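Local atomic coordinates of succinoglycan biosynthesis protein (Bacillus cereus ATCC 14579, PDB entry 2QGM), a protein that is named for succinoglycan biosynthesis and belongs to the erythromycin esterase-like family, but has no firmly assigned reaction. Residues G210-Y215 and E264-M269. Numbering follows the deposited sequence.
Sequences GSIQEY and EKFTTM
Y215 and F266 form a T-shaped pair: the rim of the phenylalanine ring is turned onto a face of the tyrosine ring, with the planes at 80° and the centroids 5.2 Å apart. F266 leads with CE1, which stands over the tyrosine ring near its rim, 3.6 Å from Y215 CD2. Both rings have CG anti to the backbone N (chi1 -170° in Y215), and the two side chains reach past one another in opposite directions, bringing F266 CE1 over the tyrosine ring.

An aromatic residue with a polar end suits position 215. The ring gives F266 a flat apolar surface, while the hydroxyl, with T267 CG2 3.6 Å from Y215 OH, donates to a water lying in the ring plane. That water in turn donates to T267 O, at 2.6 Å, linking the helices where no direct hydrogen bond does. With OG1 hydrogen-bonded back to E264 O at 2.8 Å, T267 leaves CG2 beside the tyrosine; the same carbonyl also accepts hydrogen bonds from T268 OG1 and T268 N.

I212, a branched aliphatic residue, extends CD1 to apolar contacts with two partners: it approaches the F266 ring obliquely, 3.6 Å from F266 CE2, and lies 3.5 Å from CE of selenomethionine M269. The bend of M269 at chi3 (85°) brings that methyl round to meet it. S211 N-caps the short helix through a weak bond from E214 N.

This buried, chiefly apolar packing joins helix 212-215 to the C-terminal end of helix 253-269. Helix 220-236 adds F226 against Y215 and A230 against T267, and helix 276-297 brings Y285 against M269.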
loop_
_atom_site.group_PDB
_atom_site.type_symbol
_atom_site.label_atom_id
_atom_site.label_comp_id
_atom_site.label_asym_id
_atom_site.label_seq_id
_atom_site.Cartn_x
_atom_site.Cartn_y
_atom_site.Cartn_z
ATOM N N GLY A 210 2.094 -13.744 16.575
ATOM C CA GLY A 210 1.182 -14.249 15.559
ATOM C C GLY A 210 0.145 -13.260 15.050
ATOM O O GLY A 210 -0.357 -13.401 13.933
ATOM N N SER A 211 -0.185 -12.266 15.869
ATOM C CA SER A 211 -1.152 -11.236 15.510
ATOM C C SER A 211 -1.090 -10.127 16.551
ATOM O O SER A 211 -0.565 -10.328 17.654
ATOM C CB SER A 211 -2.571 -11.815 15.444
ATOM O OG SER A 211 -3.027 -12.232 16.724
ATOM N N ILE A 212 -1.619 -8.957 16.203
ATOM C CA ILE A 212 -1.628 -7.815 17.114
ATOM C C ILE A 212 -2.442 -8.174 18.352
ATOM O O ILE A 212 -2.047 -7.880 19.481
ATOM C CB ILE A 212 -2.282 -6.581 16.463
ATOM C CG1 ILE A 212 -1.516 -6.179 15.204
ATOM C CG2 ILE A 212 -2.279 -5.419 17.431
ATOM C CD1 ILE A 212 -0.069 -5.850 15.450
ATOM N N GLN A 213 -3.580 -8.816 18.110
ATOM C CA GLN A 213 -4.502 -9.216 19.162
ATOM C C GLN A 213 -3.859 -10.039 20.277
ATOM O O GLN A 213 -4.055 -9.739 21.451
ATOM C CB GLN A 213 -5.672 -9.990 18.545
ATOM C CG GLN A 213 -6.752 -10.403 19.525
ATOM C CD GLN A 213 -7.973 -10.964 18.822
ATOM O OE1 GLN A 213 -7.868 -11.872 17.994
ATOM N NE2 GLN A 213 -9.143 -10.432 19.155
ATOM N N GLU A 214 -3.090 -11.065 19.923
ATOM C CA GLU A 214 -2.459 -11.892 20.941
ATOM C C GLU A 214 -1.285 -11.197 21.614
ATOM O O GLU A 214 -1.006 -11.441 22.789
ATOM C CB GLU A 214 -2.007 -13.244 20.362
ATOM C CG GLU A 214 -0.916 -13.176 19.316
ATOM C CD GLU A 214 -0.522 -14.557 18.812
ATOM O OE1 GLU A 214 0.026 -15.360 19.600
ATOM O OE2 GLU A 214 -0.756 -14.846 17.618
ATOM N N TYR A 215 -0.596 -10.323 20.889
ATOM C CA TYR A 215 0.538 -9.633 21.496
ATOM C C TYR A 215 0.044 -8.604 22.510
ATOM O O TYR A 215 0.651 -8.419 23.558
ATOM C CB TYR A 215 1.399 -8.954 20.425
ATOM C CG TYR A 215 2.724 -8.432 20.954
ATOM C CD1 TYR A 215 2.827 -7.158 21.510
ATOM C CD2 TYR A 215 3.868 -9.228 20.931
ATOM C CE1 TYR A 215 4.033 -6.688 22.028
ATOM C CE2 TYR A 215 5.080 -8.768 21.452
ATOM C CZ TYR A 215 5.160 -7.501 21.999
ATOM O OH TYR A 215 6.356 -7.048 22.522
ATOM N N GLU A 264 11.871 -5.084 15.966
ATOM C CA GLU A 264 11.957 -4.023 16.968
ATOM C C GLU A 264 10.758 -3.093 16.787
ATOM O O GLU A 264 10.089 -2.732 17.756
ATOM C CB GLU A 264 13.245 -3.210 16.813
ATOM C CG GLU A 264 13.409 -2.131 17.885
ATOM C CD GLU A 264 14.621 -1.248 17.654
ATOM O OE1 GLU A 264 15.678 -1.789 17.279
ATOM O OE2 GLU A 264 14.524 -0.019 17.858
ATOM N N LYS A 265 10.483 -2.708 15.541
ATOM C CA LYS A 265 9.351 -1.831 15.249
ATOM C C LYS A 265 8.050 -2.415 15.790
ATOM O O LYS A 265 7.261 -1.715 16.412
ATOM C CB LYS A 265 9.212 -1.612 13.733
ATOM C CG LYS A 265 10.308 -0.765 13.102
ATOM C CD LYS A 265 10.037 -0.555 11.615
ATOM C CE LYS A 265 11.074 0.346 10.956
ATOM N NZ LYS A 265 12.442 -0.223 10.991
ATOM N N PHE A 266 7.828 -3.704 15.554
ATOM C CA PHE A 266 6.616 -4.362 16.023
ATOM C C PHE A 266 6.448 -4.257 17.549
ATOM O O PHE A 266 5.373 -3.914 18.040
ATOM C CB PHE A 266 6.627 -5.831 15.564
ATOM C CG PHE A 266 5.398 -6.609 15.955
ATOM C CD1 PHE A 266 5.328 -7.269 17.180
ATOM C CD2 PHE A 266 4.313 -6.705 15.081
ATOM C CE1 PHE A 266 4.195 -8.019 17.527
ATOM C CE2 PHE A 266 3.185 -7.447 15.420
ATOM C CZ PHE A 266 3.127 -8.108 16.646
ATOM N N THR A 267 7.514 -4.538 18.293
ATOM C CA THR A 267 7.465 -4.479 19.756
ATOM C C THR A 267 7.380 -3.048 20.288
ATOM O O THR A 267 6.942 -2.821 21.419
ATOM C CB THR A 267 8.702 -5.164 20.381
ATOM O OG1 THR A 267 9.888 -4.460 19.996
ATOM C CG2 THR A 267 8.796 -6.615 19.918
ATOM N N THR A 268 7.801 -2.085 19.473
ATOM C CA THR A 268 7.769 -0.676 19.871
ATOM C C THR A 268 6.384 -0.088 19.611
ATOM O O THR A 268 5.859 0.691 20.406
ATOM C CB THR A 268 8.817 0.149 19.090
ATOM O OG1 THR A 268 10.121 -0.394 19.327
ATOM C CG2 THR A 268 8.788 1.608 19.532
HETATM N N MSE A 269 5.805 -0.473 18.479
HETATM C CA MSE A 269 4.483 -0.019 18.060
HETATM C C MSE A 269 3.386 -0.453 19.040
HETATM O O MSE A 269 2.435 0.293 19.298
HETATM C CB MSE A 269 4.200 -0.590 16.665
HETATM C CG MSE A 269 2.774 -0.469 16.161
HETATM SE SE MSE A 269 2.586 -1.451 14.481
HETATM C CE MSE A 269 2.230 -3.202 15.254
HETATM O O HOH W 1 6.367 -4.326 23.430
#